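Local coordinates for citrate lyase (Yersinia pestis, PDB 3QLL), which is a putative citrate lyase beta subunit, similar to CitE, and probably uses a magnesium ion in its presumed lyase activity, at residues K83-I91 against A115-C126; L129-E139 against T158-G169. All blocks are in the same frame, centred on the assembly; numbering follows the deposited sequence.

The two contacts show how chemistry follows place in a parallel beta/alpha barrel. Contact 1 joins two neighbouring helices of the outer layer and is partly buried, its centre about 19 Å from the centre of the chain. Contact 2 joins two adjacent strands of the inner barrel, about 6 Å from that centre, and is mostly buried. Side-chain charges and a few methyl groups hold the helices together, whereas backbone hydrogen bonds hold the strands. Helix 114-125 leads directly into strand 132-135, and the contacts touch: Leu-123 of 115-126 packs on Leu-129 and Leu-133 of 129-139. Contact 2 also carries Glu-165, a predicted ligand of magnesium.

Contact 1. Residues K83-I91 against A115-C126; sequences KEQARQKAI and AGIEDIHALLEC
Ala-115 opens the interface between two outer helices of the barrel, its CB lying at the guanidinium edge of Arg-87, 3.9 Å from NH2. The segments run in roughly the same direction, crossing at -26° with 10.4 Å between their axes, as neighbouring helices of successive beta/alpha units can. Alongside, the aliphatic stem of Lys-83 approaches Ala-115, while its NZ turns to Asn-109 and several backbone carbonyls. One turn on, Glu-118 meets Arg-87 twice over: its CB rests above the centre of one guanidinium face, and its OE1 forms a salt bridge 3.1 Å from NH2. The carboxylate is turned steeply against the guanidinium, 72° between planes, so this is not a flat two-pronged pairing. Lys-83 O lies over the opposite face. Asp-119 comes in at the edge instead, its OD1 accepting from Arg-87 NE in a salt bridge modelled implausibly short, so its exact length is doubtful, and weakly from NH2; OD2 of the same carboxylate is taken by Asn-109. Arg-87 reaches this place with CG anti to the backbone N (chi1 -172°) and a bend at chi3, entering as a knob in the hole formed by Ala-115, Glu-118, Asp-119 and Ala-122. Ala-122 CB then packs 4.0 Å from Arg-87 CD and also meets Ile-91 CD1. Ile-91 CD1 lies 3.6 Å from Leu-123 CD2. Just past the helix, Cys-126 CB approaches Ile-91 CG2 to 3.5 Å. The apolar end thus rests on the two branches of one isoleucine. At the other end, Glu-84 OE1 adds a salt bridge to Arg-87 NH1, 3.0 Å away, giving the arginine three acidic partners. Such a setting would probably stabilise its positive charge, partly offset the carboxylates' negative charge and help fix the guanidinium's rotation.

Contact 2. Residues L129-E139 against T158-G169; sequences LPDYLVLPKTE and TRLIGIIESVRG
Tyr-132 to Leu-135 pair in parallel with Arg-159 to Gly-162, two neighbouring strands of the (beta/alpha)8, or TIM, barrel of the HpcH/HpaI aldolase/citrate lyase family. Their N-H and C=O groups alternate across the gap: Asp-131 O accepts from Arg-159 N, Arg-159 O from Leu-133 N, Leu-133 O from Ile-161 N, and Ile-161 O from Leu-135 N at 2.9 Å. Before the strands, Thr-158 OG1 donates to Pro-130 O. On one face, Val-134 CG1 packs 3.8 Å from Ile-163 CD1, and Tyr-132 CD1 meets Ile-161 CG1; Leu-133 and Leu-160 pair on the other. Leu-135 O is gripped twice, from opposite faces of its carbonyl plane, by Ile-163 N and by Thr-138 OG1, the latter 46° out of that plane. Further along 129-139, Thr-138 N donates to Ile-163 O at 3.0 Å. Lys-137 N donates to the anti lone pair of Glu-165 OE2, a residue predicted to bind magnesium and substrate. That bond would help orient the carboxylate, whose OE1 lies close to Asp-192, also a predicted magnesium ligand. A water joins the loops, donating to Thr-138 O and Ser-166 OG and accepting from Glu-165 N. Ser-166 is the N-cap of the helix that follows. Its OG, set between backbone N and carbonyl carbon (chi1 65°), accepts from Gly-169 N at 3.2 Å and donates to the anti lone pair of Glu-139 OE2, 2.7 Å away.

Contact 1. Residues K83-I91 against A115-C126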
loop_
_atom_site.group_PDB
_atom_site.type_symbol
_atom_site.label_atom_id
_atom_site.label_comp_id
_atom_site.label_asym_id
_atom_site.label_seq_id
_atom_site.Cartn_x
_atom_site.Cartn_y
_atom_site.Cartn_z
ATOM N N LYS A 83 -12.512 -16.188 -32.269
ATOM C CA LYS A 83 -13.197 -16.455 -30.998
ATOM C C LYS A 83 -14.183 -17.628 -31.141
ATOM O O LYS A 83 -14.267 -18.481 -30.271
ATOM C CB LYS A 83 -13.923 -15.203 -30.445
ATOM C CG LYS A 83 -13.065 -13.997 -30.108
ATOM C CD LYS A 83 -12.171 -14.228 -28.920
ATOM C CE LYS A 83 -11.330 -12.999 -28.667
ATOM N NZ LYS A 83 -10.421 -13.151 -27.510
ATOM N N GLU A 84 -14.929 -17.653 -32.243
ATOM C CA GLU A 84 -15.859 -18.755 -32.456
ATOM C C GLU A 84 -15.101 -20.057 -32.706
ATOM O O GLU A 84 -15.414 -21.102 -32.126
ATOM C CB GLU A 84 -16.814 -18.468 -33.609
ATOM C CG GLU A 84 -17.902 -19.516 -33.751
ATOM C CD GLU A 84 -18.978 -19.433 -32.678
ATOM O OE1 GLU A 84 -19.517 -18.326 -32.442
ATOM O OE2 GLU A 84 -19.278 -20.467 -32.046
ATOM N N GLN A 85 -14.127 -19.985 -33.606
ATOM C CA GLN A 85 -13.228 -21.096 -33.859
ATOM C C GLN A 85 -12.656 -21.632 -32.516
ATOM O O GLN A 85 -12.963 -22.753 -32.114
ATOM C CB GLN A 85 -12.088 -20.644 -34.770
ATOM C CG GLN A 85 -11.171 -21.759 -35.232
ATOM C CD GLN A 85 -11.812 -22.559 -36.368
ATOM O OE1 GLN A 85 -12.000 -22.049 -37.477
ATOM N NE2 GLN A 85 -12.165 -23.809 -36.087
ATOM N N ALA A 86 -11.930 -20.775 -31.782
ATOM C CA ALA A 86 -11.220 -21.141 -30.525
ATOM C C ALA A 86 -12.177 -21.703 -29.478
ATOM O O ALA A 86 -11.852 -22.625 -28.723
ATOM C CB ALA A 86 -10.502 -19.927 -29.966
ATOM N N ARG A 87 -13.348 -21.103 -29.423
ATOM C CA ARG A 87 -14.421 -21.514 -28.537
ATOM C C ARG A 87 -14.745 -23.003 -28.641
ATOM O O ARG A 87 -14.611 -23.744 -27.667
ATOM C CB ARG A 87 -15.671 -20.688 -28.827
ATOM C CG ARG A 87 -16.829 -20.848 -27.880
ATOM C CD ARG A 87 -17.892 -19.782 -28.206
ATOM N NE ARG A 87 -17.370 -18.452 -27.921
ATOM C CZ ARG A 87 -17.406 -17.418 -28.753
ATOM N NH1 ARG A 87 -17.968 -17.526 -29.948
ATOM N NH2 ARG A 87 -16.892 -16.257 -28.370
ATOM N N GLN A 88 -15.181 -23.440 -29.828
ATOM C CA GLN A 88 -15.671 -24.814 -29.979
ATOM C C GLN A 88 -14.660 -25.988 -29.887
ATOM O O GLN A 88 -14.993 -27.068 -29.426
ATOM C CB GLN A 88 -16.437 -24.908 -31.281
ATOM C CG GLN A 88 -17.704 -24.097 -31.226
ATOM C CD GLN A 88 -18.234 -23.727 -32.603
ATOM O OE1 GLN A 88 -17.475 -23.385 -33.516
ATOM N NE2 GLN A 88 -19.560 -23.727 -32.727
ATOM N N LYS A 89 -13.432 -25.772 -30.293
ATOM C CA LYS A 89 -12.372 -26.711 -29.939
ATOM C C LYS A 89 -12.262 -27.013 -28.449
ATOM O O LYS A 89 -12.155 -28.174 -28.021
ATOM C CB LYS A 89 -11.059 -26.203 -30.435
ATOM C CG LYS A 89 -11.042 -26.213 -31.920
ATOM C CD LYS A 89 -9.753 -25.688 -32.443
ATOM C CE LYS A 89 -9.785 -25.746 -33.946
ATOM N NZ LYS A 89 -8.546 -25.220 -34.609
ATOM N N ALA A 90 -12.192 -25.936 -27.678
ATOM C CA ALA A 90 -12.041 -26.080 -26.252
ATOM C C ALA A 90 -13.230 -26.848 -25.688
ATOM O O ALA A 90 -13.069 -27.716 -24.828
ATOM C CB ALA A 90 -11.844 -24.721 -25.560
ATOM N N ILE A 91 -14.429 -26.552 -26.177
ATOM C CA ILE A 91 -15.600 -27.295 -25.737
ATOM C C ILE A 91 -15.467 -28.818 -25.999
ATOM O O ILE A 91 -15.898 -29.625 -25.170
ATOM C CB ILE A 91 -16.873 -26.752 -26.423
ATOM C CG1 ILE A 91 -16.965 -25.227 -26.267
ATOM C CG2 ILE A 91 -18.126 -27.422 -25.861
ATOM C CD1 ILE A 91 -17.482 -24.776 -24.953
ATOM N N ALA A 115 -17.924 -11.778 -26.762
ATOM C CA ALA A 115 -17.213 -13.044 -26.728
ATOM C C ALA A 115 -17.475 -13.857 -25.446
ATOM O O ALA A 115 -17.830 -15.037 -25.529
ATOM C CB ALA A 115 -15.721 -12.809 -26.925
ATOM N N GLY A 116 -17.401 -13.201 -24.280
ATOM C CA GLY A 116 -17.574 -13.870 -23.000
ATOM C C GLY A 116 -18.970 -14.406 -22.757
ATOM O O GLY A 116 -19.126 -15.485 -22.178
ATOM N N ILE A 117 -19.986 -13.658 -23.168
ATOM C CA ILE A 117 -21.359 -14.173 -23.138
ATOM C C ILE A 117 -21.508 -15.451 -23.969
ATOM O O ILE A 117 -21.996 -16.476 -23.485
ATOM C CB ILE A 117 -22.345 -13.123 -23.652
ATOM C CG1 ILE A 117 -22.262 -11.872 -22.746
ATOM C CG2 ILE A 117 -23.778 -13.672 -23.752
ATOM C CD1 ILE A 117 -22.916 -11.993 -21.349
ATOM N N GLU A 118 -21.049 -15.395 -25.209
ATOM C CA GLU A 118 -21.050 -16.565 -26.105
ATOM C C GLU A 118 -20.292 -17.760 -25.520
ATOM O O GLU A 118 -20.793 -18.890 -25.563
ATOM C CB GLU A 118 -20.462 -16.191 -27.446
ATOM C CG GLU A 118 -21.289 -15.158 -28.185
ATOM C CD GLU A 118 -20.561 -14.623 -29.411
ATOM O OE1 GLU A 118 -19.309 -14.746 -29.468
ATOM O OE2 GLU A 118 -21.227 -14.073 -30.317
ATOM N N ASP A 119 -19.099 -17.496 -24.981
ATOM C CA ASP A 119 -18.294 -18.530 -24.350
ATOM C C ASP A 119 -19.106 -19.212 -23.236
ATOM O O ASP A 119 -19.092 -20.432 -23.086
ATOM C CB ASP A 119 -16.993 -17.960 -23.786
ATOM C CG ASP A 119 -16.058 -17.447 -24.879
ATOM O OD1 ASP A 119 -16.117 -17.964 -26.020
ATOM O OD2 ASP A 119 -15.207 -16.573 -24.589
ATOM N N ILE A 120 -19.779 -18.402 -22.427
ATOM C CA ILE A 120 -20.581 -18.919 -21.330
ATOM C C ILE A 120 -21.783 -19.692 -21.866
ATOM O O ILE A 120 -22.132 -20.756 -21.352
ATOM C CB ILE A 120 -21.015 -17.775 -20.356
ATOM C CG1 ILE A 120 -19.760 -17.249 -19.646
ATOM C CG2 ILE A 120 -22.060 -18.265 -19.350
ATOM C CD1 ILE A 120 -19.956 -15.996 -18.842
ATOM N N HIS A 121 -22.413 -19.156 -22.900
ATOM C CA HIS A 121 -23.531 -19.842 -23.548
ATOM C C HIS A 121 -23.114 -21.215 -24.045
ATOM O O HIS A 121 -23.763 -22.225 -23.782
ATOM C CB HIS A 121 -24.052 -19.012 -24.707
ATOM C CG HIS A 121 -25.338 -19.530 -25.265
ATOM N ND1 HIS A 121 -26.111 -20.463 -24.605
ATOM C CD2 HIS A 121 -26.006 -19.229 -26.402
ATOM C CE1 HIS A 121 -27.197 -20.714 -25.314
ATOM N NE2 HIS A 121 -27.158 -19.977 -26.408
ATOM N N ALA A 122 -22.030 -21.235 -24.801
ATOM C CA ALA A 122 -21.506 -22.496 -25.307
ATOM C C ALA A 122 -21.202 -23.477 -24.163
ATOM O O ALA A 122 -21.610 -24.639 -24.228
ATOM C CB ALA A 122 -20.271 -22.250 -26.160
ATOM N N LEU A 123 -20.570 -22.988 -23.093
ATOM C CA LEU A 123 -20.267 -23.820 -21.930
ATOM C C LEU A 123 -21.519 -24.445 -21.308
ATOM O O LEU A 123 -21.566 -25.654 -21.064
ATOM C CB LEU A 123 -19.500 -23.014 -20.856
ATOM C CG LEU A 123 -18.003 -22.812 -21.114
ATOM C CD1 LEU A 123 -17.333 -22.024 -20.001
ATOM C CD2 LEU A 123 -17.290 -24.149 -21.366
ATOM N N LEU A 124 -22.557 -23.636 -21.126
ATOM C CA LEU A 124 -23.757 -24.090 -20.451
ATOM C C LEU A 124 -24.569 -25.081 -21.292
ATOM O O LEU A 124 -25.318 -25.896 -20.746
ATOM C CB LEU A 124 -24.616 -22.892 -20.059
ATOM C CG LEU A 124 -23.934 -21.958 -19.062
ATOM C CD1 LEU A 124 -24.761 -20.686 -18.931
ATOM C CD2 LEU A 124 -23.750 -22.644 -17.718
ATOM N N GLU A 125 -24.382 -25.027 -22.611
ATOM C CA GLU A 125 -25.095 -25.900 -23.540
ATOM C C GLU A 125 -24.463 -27.290 -23.658
ATOM O O GLU A 125 -25.126 -28.295 -23.398
ATOM C CB GLU A 125 -25.160 -25.262 -24.933
ATOM C CG GLU A 125 -25.970 -26.077 -25.937
ATOM C CD GLU A 125 -27.234 -25.366 -26.377
ATOM O OE1 GLU A 125 -27.576 -24.330 -25.763
ATOM O OE2 GLU A 125 -27.903 -25.852 -27.316
ATOM N N CYS A 126 -23.215 -27.342 -24.125
ATOM C CA CYS A 126 -22.578 -28.625 -24.429
ATOM C C CYS A 126 -22.114 -29.359 -23.173
ATOM O O CYS A 126 -21.343 -30.317 -23.260
ATOM C CB CYS A 126 -21.431 -28.439 -25.432
ATOM S SG CYS A 126 -20.909 -29.930 -26.338
#

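Contact 2. Residues L129-E139 against T158-G169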
loop_
_atom_site.group_PDB
_atom_site.type_symbol
_atom_site.label_atom_id
_atom_site.label_comp_id
_atom_site.label_asym_id
_atom_site.label_seq_id
_atom_site.Cartn_x
_atom_site.Cartn_y
_atom_site.Cartn_z
ATOM N N LEU A 129 -17.409 -28.817 -18.517
ATOM C CA LEU A 129 -16.820 -27.716 -17.770
ATOM C C LEU A 129 -15.411 -28.053 -17.305
ATOM O O LEU A 129 -15.149 -29.176 -16.864
ATOM C CB LEU A 129 -17.695 -27.329 -16.577
ATOM C CG LEU A 129 -19.098 -26.829 -16.938
ATOM C CD1 LEU A 129 -19.994 -26.821 -15.706
ATOM C CD2 LEU A 129 -19.056 -25.454 -17.587
ATOM N N PRO A 130 -14.518 -27.045 -17.338
ATOM C CA PRO A 130 -13.142 -27.250 -16.881
ATOM C C PRO A 130 -13.095 -27.331 -15.370
ATOM O O PRO A 130 -14.072 -26.961 -14.722
ATOM C CB PRO A 130 -12.432 -25.976 -17.337
ATOM C CG PRO A 130 -13.526 -24.925 -17.241
ATOM C CD PRO A 130 -14.793 -25.638 -17.680
ATOM N N ASP A 131 -11.987 -27.812 -14.830
ATOM C CA ASP A 131 -11.817 -27.806 -13.393
ATOM C C ASP A 131 -11.730 -26.389 -12.833
ATOM O O ASP A 131 -12.137 -26.133 -11.712
ATOM C CB ASP A 131 -10.561 -28.587 -13.007
ATOM C CG ASP A 131 -10.525 -29.950 -13.637
ATOM O OD1 ASP A 131 -11.430 -30.749 -13.331
ATOM O OD2 ASP A 131 -9.636 -30.199 -14.477
ATOM N N TYR A 132 -11.142 -25.480 -13.613
ATOM C CA TYR A 132 -10.967 -24.096 -13.236
ATOM C C TYR A 132 -11.487 -23.210 -14.328
ATOM O O TYR A 132 -11.097 -23.349 -15.480
ATOM C CB TYR A 132 -9.500 -23.766 -12.970
ATOM C CG TYR A 132 -8.916 -24.476 -11.793
ATOM C CD1 TYR A 132 -9.270 -24.125 -10.490
ATOM C CD2 TYR A 132 -8.038 -25.536 -11.975
ATOM C CE1 TYR A 132 -8.726 -24.790 -9.411
ATOM C CE2 TYR A 132 -7.494 -26.216 -10.907
ATOM C CZ TYR A 132 -7.840 -25.841 -9.626
ATOM O OH TYR A 132 -7.283 -26.521 -8.572
ATOM N N LEU A 133 -12.383 -22.304 -13.976
ATOM C CA LEU A 133 -12.833 -21.294 -14.894
ATOM C C LEU A 133 -12.107 -19.999 -14.553
ATOM O O LEU A 133 -12.275 -19.460 -13.474
ATOM C CB LEU A 133 -14.343 -21.093 -14.778
ATOM C CG LEU A 133 -14.813 -20.199 -15.925
ATOM C CD1 LEU A 133 -14.381 -20.808 -17.261
ATOM C CD2 LEU A 133 -16.294 -19.936 -15.887
ATOM N N VAL A 134 -11.282 -19.510 -15.465
ATOM C CA VAL A 134 -10.467 -18.327 -15.216
ATOM C C VAL A 134 -11.140 -17.096 -15.830
ATOM O O VAL A 134 -11.375 -17.038 -17.024
ATOM C CB VAL A 134 -9.015 -18.492 -15.777
ATOM C CG1 VAL A 134 -8.147 -17.289 -15.454
ATOM C CG2 VAL A 134 -8.387 -19.758 -15.225
ATOM N N LEU A 135 -11.518 -16.148 -14.980
ATOM C CA LEU A 135 -12.245 -14.969 -15.420
ATOM C C LEU A 135 -11.343 -13.729 -15.467
ATOM O O LEU A 135 -10.866 -13.277 -14.416
ATOM C CB LEU A 135 -13.431 -14.713 -14.495
ATOM C CG LEU A 135 -14.244 -13.488 -14.912
ATOM C CD1 LEU A 135 -14.973 -13.823 -16.225
ATOM C CD2 LEU A 135 -15.196 -13.018 -13.785
ATOM N N PRO A 136 -11.127 -13.159 -16.666
ATOM C CA PRO A 136 -10.313 -11.948 -16.835
ATOM C C PRO A 136 -11.015 -10.728 -16.304
ATOM O O PRO A 136 -12.258 -10.697 -16.220
ATOM C CB PRO A 136 -10.176 -11.814 -18.369
ATOM C CG PRO A 136 -11.323 -12.479 -18.891
ATOM C CD PRO A 136 -11.659 -13.620 -17.953
ATOM N N LYS A 137 -10.215 -9.734 -15.953
ATOM C CA LYS A 137 -10.736 -8.456 -15.518
ATOM C C LYS A 137 -11.806 -8.588 -14.424
ATOM O O LYS A 137 -12.861 -7.962 -14.502
ATOM C CB LYS A 137 -11.277 -7.672 -16.720
ATOM C CG LYS A 137 -10.900 -6.210 -16.693
ATOM C CD LYS A 137 -11.613 -5.396 -17.774
ATOM C CE LYS A 137 -11.173 -3.928 -17.747
ATOM N NZ LYS A 137 -9.686 -3.724 -17.866
ATOM N N THR A 138 -11.537 -9.401 -13.411
ATOM C CA THR A 138 -12.434 -9.520 -12.271
ATOM C C THR A 138 -12.366 -8.221 -11.462
ATOM O O THR A 138 -11.266 -7.766 -11.100
ATOM C CB THR A 138 -12.039 -10.696 -11.396
ATOM O OG1 THR A 138 -12.181 -11.882 -12.168
ATOM C CG2 THR A 138 -12.952 -10.791 -10.168
ATOM N N GLU A 139 -13.525 -7.558 -11.332
ATOM C CA GLU A 139 -13.538 -6.193 -10.789
ATOM C C GLU A 139 -14.473 -6.020 -9.605
ATOM O O GLU A 139 -14.574 -4.940 -9.019
ATOM C CB GLU A 139 -13.858 -5.190 -11.880
ATOM C CG GLU A 139 -12.625 -4.947 -12.783
ATOM C CD GLU A 139 -12.839 -3.828 -13.788
ATOM O OE1 GLU A 139 -13.983 -3.608 -14.234
ATOM O OE2 GLU A 139 -11.879 -3.129 -14.094
ATOM N N THR A 158 -16.959 -27.198 -10.435
ATOM C CA THR A 158 -16.034 -26.296 -11.111
ATOM C C THR A 158 -15.658 -25.117 -10.214
ATOM O O THR A 158 -16.524 -24.399 -9.714
ATOM C CB THR A 158 -16.629 -25.751 -12.396
ATOM O OG1 THR A 158 -16.773 -26.799 -13.360
ATOM C CG2 THR A 158 -15.737 -24.643 -12.936
ATOM N N ARG A 159 -14.366 -24.900 -10.051
ATOM C CA ARG A 159 -13.888 -23.833 -9.200
ATOM C C ARG A 159 -13.451 -22.638 -10.024
ATOM O O ARG A 159 -13.183 -22.782 -11.228
ATOM C CB ARG A 159 -12.767 -24.334 -8.284
ATOM C CG ARG A 159 -13.266 -25.323 -7.248
ATOM C CD ARG A 159 -12.153 -25.681 -6.282
ATOM N NE ARG A 159 -11.819 -24.576 -5.376
ATOM C CZ ARG A 159 -12.429 -24.350 -4.221
ATOM N NH1 ARG A 159 -13.436 -25.135 -3.855
ATOM N NH2 ARG A 159 -12.059 -23.323 -3.449
ATOM N N LEU A 160 -13.413 -21.465 -9.380
ATOM C CA LEU A 160 -13.126 -20.222 -10.073
ATOM C C LEU A 160 -11.745 -19.687 -9.785
ATOM O O LEU A 160 -11.197 -19.894 -8.714
ATOM C CB LEU A 160 -14.162 -19.145 -9.716
ATOM C CG LEU A 160 -15.614 -19.538 -9.904
ATOM C CD1 LEU A 160 -16.538 -18.368 -9.576
ATOM C CD2 LEU A 160 -15.792 -20.012 -11.335
ATOM N N ILE A 161 -11.169 -19.027 -10.773
ATOM C CA ILE A 161 -9.973 -18.233 -10.584
ATOM C C ILE A 161 -10.231 -16.835 -11.153
ATOM O O ILE A 161 -10.561 -16.699 -12.337
ATOM C CB ILE A 161 -8.746 -18.846 -11.334
ATOM C CG1 ILE A 161 -8.478 -20.276 -10.868
ATOM C CG2 ILE A 161 -7.517 -17.973 -11.136
ATOM C CD1 ILE A 161 -8.000 -20.399 -9.447
ATOM N N GLY A 162 -10.054 -15.797 -10.339
ATOM C CA GLY A 162 -10.235 -14.434 -10.815
ATOM C C GLY A 162 -8.891 -13.811 -11.186
ATOM O O GLY A 162 -7.855 -14.191 -10.624
ATOM N N ILE A 163 -8.874 -12.950 -12.200
ATOM C CA ILE A 163 -7.656 -12.201 -12.530
ATOM C C ILE A 163 -7.821 -10.750 -12.082
ATOM O O ILE A 163 -8.739 -10.051 -12.528
ATOM C CB ILE A 163 -7.326 -12.233 -14.028
ATOM C CG1 ILE A 163 -7.156 -13.670 -14.509
ATOM C CG2 ILE A 163 -6.076 -11.391 -14.337
ATOM C CD1 ILE A 163 -6.793 -13.752 -15.972
ATOM N N ILE A 164 -6.887 -10.285 -11.257
ATOM C CA ILE A 164 -6.848 -8.908 -10.843
ATOM C C ILE A 164 -5.868 -8.166 -11.763
ATOM O O ILE A 164 -4.665 -8.288 -11.628
ATOM C CB ILE A 164 -6.422 -8.803 -9.369
ATOM C CG1 ILE A 164 -7.345 -9.680 -8.516
ATOM C CG2 ILE A 164 -6.525 -7.401 -8.805
ATOM C CD1 ILE A 164 -8.783 -9.159 -8.391
ATOM N N GLU A 165 -6.405 -7.469 -12.765
ATOM C CA GLU A 165 -5.554 -6.783 -13.756
ATOM C C GLU A 165 -5.877 -5.284 -13.885
ATOM O O GLU A 165 -5.491 -4.667 -14.863
ATOM C CB GLU A 165 -5.634 -7.439 -15.139
ATOM C CG GLU A 165 -6.959 -8.103 -15.473
ATOM C CD GLU A 165 -6.888 -8.961 -16.734
ATOM O OE1 GLU A 165 -5.789 -9.134 -17.335
ATOM O OE2 GLU A 165 -7.931 -9.538 -17.086
ATOM N N SER A 166 -6.733 -4.747 -13.027
ATOM C CA SER A 166 -7.118 -3.319 -13.155
ATOM C C SER A 166 -7.140 -2.585 -11.814
ATOM O O SER A 166 -7.242 -3.213 -10.763
ATOM C CB SER A 166 -8.480 -3.214 -13.852
ATOM O OG SER A 166 -9.492 -3.800 -13.045
ATOM N N VAL A 167 -7.008 -1.259 -11.849
ATOM C CA VAL A 167 -7.147 -0.457 -10.641
ATOM C C VAL A 167 -8.496 -0.717 -9.923
ATOM O O VAL A 167 -8.550 -0.823 -8.686
ATOM C CB VAL A 167 -7.015 1.042 -10.943
ATOM C CG1 VAL A 167 -7.408 1.849 -9.709
ATOM C CG2 VAL A 167 -5.601 1.364 -11.346
ATOM N N ARG A 168 -9.582 -0.763 -10.689
ATOM C CA ARG A 168 -10.878 -1.068 -10.097
ATOM C C ARG A 168 -10.901 -2.440 -9.374
ATOM O O ARG A 168 -11.350 -2.535 -8.214
ATOM C CB ARG A 168 -11.935 -1.016 -11.195
ATOM C CG ARG A 168 -13.361 -0.962 -10.769
ATOM C CD ARG A 168 -14.282 -0.902 -12.000
ATOM N NE ARG A 168 -14.419 0.447 -12.546
ATOM C CZ ARG A 168 -15.282 1.335 -12.053
ATOM N NH1 ARG A 168 -16.033 1.002 -11.002
ATOM N NH2 ARG A 168 -15.381 2.554 -12.576
ATOM N N GLY A 169 -10.331 -3.462 -10.014
ATOM C CA GLY A 169 -10.187 -4.769 -9.400
ATOM C C GLY A 169 -9.327 -4.732 -8.140
ATOM O O GLY A 169 -9.687 -5.322 -7.119
HETATM O O HOH W 1 -9.269 -6.559 -12.719
#